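Local coordinates for uncharacterized protein (Bacteroides ovatus, PDB 4E6F), which is of unknown function but belongs to the DUF4468 family, whose domain has a TBP-like fold, at residues A[142-147]-A[151-156]. Sequence-based numbering, arbitrary orientation.
Sequences TKLVRG and WRRKTV. With NO3 (nitrate ion), chain C.
Leu-144 lays its CD1 methyl over one face of the Arg-153 guanidinium, 3.7 Å from NE. At the edge of that group, near its plane, sits O1 of a nitrate ion, likely a crystallisation additive. The indole of Trp-151 meets Gly-147 O edge-on, with CD1 3.8 Å from that oxygen. It also packs edge-to-face with Trp-130 and with Phe-83, Phe-117 and Tyr-119 of the antiparallel sheet, so the helix start sits against that sheet. With Leu-144 CG anti to the carbonyl carbon (chi1 -70°) and chi2 at 170°, one methyl reaches each of two successive arginines of helix 149-169. CD2 rests on the aliphatic part of Arg-152, 3.6 Å from CD. Arg-153 NE pairs with Asp-10, while Arg-152 binds Asp-133 and the carbonyls of Tyr-13 and Ile-131. Lys-154 NZ holds nitrate O2 at 2.8 Å, and Arg-153 NH1 adds a weak bond to O2 at 3.3 Å. Replacing Arg-153 by an alanine is likely to leave Asp-10 without this salt bridge, and Leu-144 CD1 without the flat group beneath it. With no hydrogen bond between the segments, the loop meets the helix mainly by van der Waals contact, leucine methyls against arginines whose charged ends pair with Asp-10 and Asp-133.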
ATOM      1  N   THR A 142      11.643  -1.705  19.465  1.00 24.94           N
ATOM      2  CA  THR A 142      10.533  -1.805  20.423  1.00 23.68           C
ATOM      3  C   THR A 142       9.556  -0.645  20.309  1.00 26.92           C
ATOM      4  O   THR A 142       8.419  -0.732  20.796  1.00 27.35           O
ATOM      5  CB  THR A 142      11.065  -1.907  21.850  1.00 32.98           C
ATOM      6  OG1 THR A 142      11.933  -0.799  22.114  1.00 31.24           O
ATOM      7  CG2 THR A 142      11.779  -3.245  22.115  1.00 31.38           C
ATOM      8  N   LYS A 143      10.007   0.474  19.704  1.00 23.46           N
ATOM      9  CA  LYS A 143       9.159   1.635  19.565  1.00 21.58           C
ATOM     10  C   LYS A 143       9.404   2.273  18.236  1.00 22.33           C
ATOM     11  O   LYS A 143      10.508   2.201  17.699  1.00 22.16           O
ATOM     12  CB  LYS A 143       9.456   2.685  20.660  1.00 23.67           C
ATOM     13  CG  LYS A 143       9.012   2.326  22.077  1.00 23.03           C
ATOM     14  CD  LYS A 143       9.382   3.464  23.055  1.00 24.33           C
ATOM     15  CE  LYS A 143       8.964   3.160  24.487  1.00 24.36           C
ATOM     16  NZ  LYS A 143       9.564   4.127  25.466  1.00 25.78           N
ATOM     17  N   LEU A 144       8.396   2.972  17.760  1.00 20.87           N
ATOM     18  CA  LEU A 144       8.512   3.843  16.610  1.00 18.90           C
ATOM     19  C   LEU A 144       9.285   5.096  17.002  1.00 22.66           C
ATOM     20  O   LEU A 144       9.031   5.657  18.078  1.00 22.97           O
ATOM     21  CB  LEU A 144       7.105   4.245  16.154  1.00 18.90           C
ATOM     22  CG  LEU A 144       6.278   3.138  15.518  1.00 21.68           C
ATOM     23  CD1 LEU A 144       4.844   3.597  15.329  1.00 23.33           C
ATOM     24  CD2 LEU A 144       6.853   2.765  14.142  1.00 21.81           C
ATOM     25  N   VAL A 145      10.200   5.563  16.131  1.00 18.43           N
ATOM     26  CA  VAL A 145      10.896   6.850  16.338  1.00 17.44           C
ATOM     27  C   VAL A 145       9.785   7.896  16.342  1.00 19.55           C
ATOM     28  O   VAL A 145       8.983   7.919  15.409  1.00 18.73           O
ATOM     29  CB  VAL A 145      11.981   7.088  15.249  1.00 20.70           C
ATOM     30  CG1 VAL A 145      12.514   8.520  15.299  1.00 19.97           C
ATOM     31  CG2 VAL A 145      13.133   6.096  15.388  1.00 20.54           C
ATOM     32  N   ARG A 146       9.667   8.703  17.422  1.00 18.38           N
ATOM     33  CA  ARG A 146       8.477   9.539  17.555  1.00 19.03           C
ATOM     34  C   ARG A 146       8.203  10.475  16.386  1.00 21.50           C
ATOM     35  O   ARG A 146       7.037  10.587  16.007  1.00 22.30           O
ATOM     36  CB  ARG A 146       8.425  10.301  18.870  1.00 20.08           C
ATOM     37  CG  ARG A 146       9.639  11.111  19.146  1.00 21.75           C
ATOM     38  CD  ARG A 146       9.660  11.544  20.601  1.00 19.99           C
ATOM     39  NE  ARG A 146      10.855  12.331  20.896  1.00 21.46           N
ATOM     40  CZ  ARG A 146      12.056  11.805  21.111  1.00 25.22           C
ATOM     41  NH1 ARG A 146      12.222  10.479  21.104  1.00 22.91           N
ATOM     42  NH2 ARG A 146      13.090  12.591  21.367  1.00 24.20           N
ATOM     43  N   GLY A 147       9.236  11.102  15.817  1.00 17.88           N
ATOM     44  CA  GLY A 147       9.080  12.024  14.698  1.00 17.19           C
ATOM     45  C   GLY A 147       8.656  11.347  13.403  1.00 19.52           C
ATOM     46  O   GLY A 147       8.069  11.986  12.524  1.00 20.29           O
ATOM     47  N   TRP A 151       4.274   8.766   9.854  1.00 13.95           N
ATOM     48  CA  TRP A 151       4.595   8.282   8.517  1.00 13.30           C
ATOM     49  C   TRP A 151       4.517   6.762   8.442  1.00 16.04           C
ATOM     50  O   TRP A 151       3.890   6.219   7.531  1.00 15.93           O
ATOM     51  CB  TRP A 151       6.008   8.740   8.129  1.00 12.30           C
ATOM     52  CG  TRP A 151       6.132  10.232   8.103  1.00 13.33           C
ATOM     53  CD1 TRP A 151       6.517  11.045   9.129  1.00 16.16           C
ATOM     54  CD2 TRP A 151       5.779  11.090   7.018  1.00 12.92           C
ATOM     55  NE1 TRP A 151       6.456  12.363   8.737  1.00 15.51           N
ATOM     56  CE2 TRP A 151       6.002  12.419   7.442  1.00 16.02           C
ATOM     57  CE3 TRP A 151       5.351  10.866   5.701  1.00 13.15           C
ATOM     58  CZ2 TRP A 151       5.780  13.521   6.599  1.00 15.54           C
ATOM     59  CZ3 TRP A 151       5.120  11.947   4.870  1.00 14.59           C
ATOM     60  CH2 TRP A 151       5.323  13.263   5.323  1.00 15.54           C
ATOM     61  N   ARG A 152       5.154   6.082   9.394  1.00 14.50           N
ATOM     62  CA  ARG A 152       5.192   4.625   9.376  1.00 13.87           C
ATOM     63  C   ARG A 152       3.804   4.027   9.695  1.00 16.12           C
ATOM     64  O   ARG A 152       3.349   3.121   8.981  1.00 15.50           O
ATOM     65  CB  ARG A 152       6.257   4.122  10.344  1.00 15.29           C
ATOM     66  CG  ARG A 152       6.335   2.587  10.377  1.00 16.28           C
ATOM     67  CD  ARG A 152       7.740   2.132  10.726  1.00 15.79           C
ATOM     68  NE  ARG A 152       7.807   0.695  11.047  1.00 16.48           N
ATOM     69  CZ  ARG A 152       8.828  -0.095  10.729  1.00 17.49           C
ATOM     70  NH1 ARG A 152       9.809   0.354   9.958  1.00 15.56           N
ATOM     71  NH2 ARG A 152       8.842  -1.360  11.126  1.00 16.78           N
ATOM     72  N   ARG A 153       3.119   4.528  10.747  1.00 15.62           N
ATOM     73  CA  ARG A 153       1.785   4.003  11.041  1.00 15.21           C
ATOM     74  C   ARG A 153       0.825   4.164   9.865  1.00 18.46           C
ATOM     75  O   ARG A 153       0.112   3.214   9.518  1.00 16.85           O
ATOM     76  CB  ARG A 153       1.151   4.741  12.232  1.00 17.20           C
ATOM     77  CG  ARG A 153       1.724   4.389  13.575  1.00 20.16           C
ATOM     78  CD  ARG A 153       0.775   4.851  14.680  1.00 22.91           C
ATOM     79  NE  ARG A 153       1.463   4.909  15.968  1.00 25.35           N
ATOM     80  CZ  ARG A 153       2.002   6.006  16.504  1.00 26.55           C
ATOM     81  NH1 ARG A 153       1.888   7.183  15.894  1.00 25.55           N
ATOM     82  NH2 ARG A 153       2.627   5.939  17.671  1.00 24.73           N
ATOM     83  N   LYS A 154       0.716   5.392   9.335  1.00 15.09           N
ATOM     84  CA  LYS A 154      -0.295   5.648   8.311  1.00 15.83           C
ATOM     85  C   LYS A 154       0.035   4.934   7.003  1.00 17.80           C
ATOM     86  O   LYS A 154      -0.904   4.539   6.300  1.00 17.29           O
ATOM     87  CB  LYS A 154      -0.539   7.156   8.125  1.00 17.38           C
ATOM     88  CG  LYS A 154      -1.125   7.822   9.388  1.00 22.67           C
ATOM     89  CD  LYS A 154      -2.454   7.238   9.824  1.00 25.34           C
ATOM     90  CE  LYS A 154      -3.132   8.051  10.904  1.00 27.28           C
ATOM     91  NZ  LYS A 154      -2.769   7.597  12.276  1.00 36.48           N
ATOM     92  N   THR A 155       1.330   4.723   6.689  1.00 14.13           N
ATOM     93  CA  THR A 155       1.658   3.992   5.452  1.00 12.95           C
ATOM     94  C   THR A 155       1.348   2.493   5.634  1.00 15.30           C
ATOM     95  O   THR A 155       0.779   1.861   4.737  1.00 15.16           O
ATOM     96  CB  THR A 155       3.108   4.214   5.003  1.00 14.20           C
ATOM     97  OG1 THR A 155       3.335   5.626   4.910  1.00 15.47           O
ATOM     98  CG2 THR A 155       3.390   3.563   3.625  1.00 14.22           C
ATOM     99  N   VAL A 156       1.704   1.928   6.795  1.00 13.92           N
ATOM    100  CA  VAL A 156       1.376   0.520   7.084  1.00 13.46           C
ATOM    101  C   VAL A 156      -0.164   0.345   7.058  1.00 18.00           C
ATOM    102  O   VAL A 156      -0.650  -0.628   6.464  1.00 16.33           O
ATOM    103  CB  VAL A 156       2.013   0.028   8.422  1.00 16.22           C
ATOM    104  CG1 VAL A 156       1.451  -1.347   8.846  1.00 16.75           C
ATOM    105  CG2 VAL A 156       3.540  -0.035   8.310  1.00 15.75           C
TER
HETATM  106  N   NO3 C 401      -0.150   9.262  13.676  0.60 24.43           N
HETATM  107  O1  NO3 C 401       0.557   9.781  14.526  0.60 30.03           O
HETATM  108  O2  NO3 C 401      -0.303   8.065  13.581  0.60 21.05           O
HETATM  109  O3  NO3 C 401      -0.763  10.058  12.801  0.60 20.69           O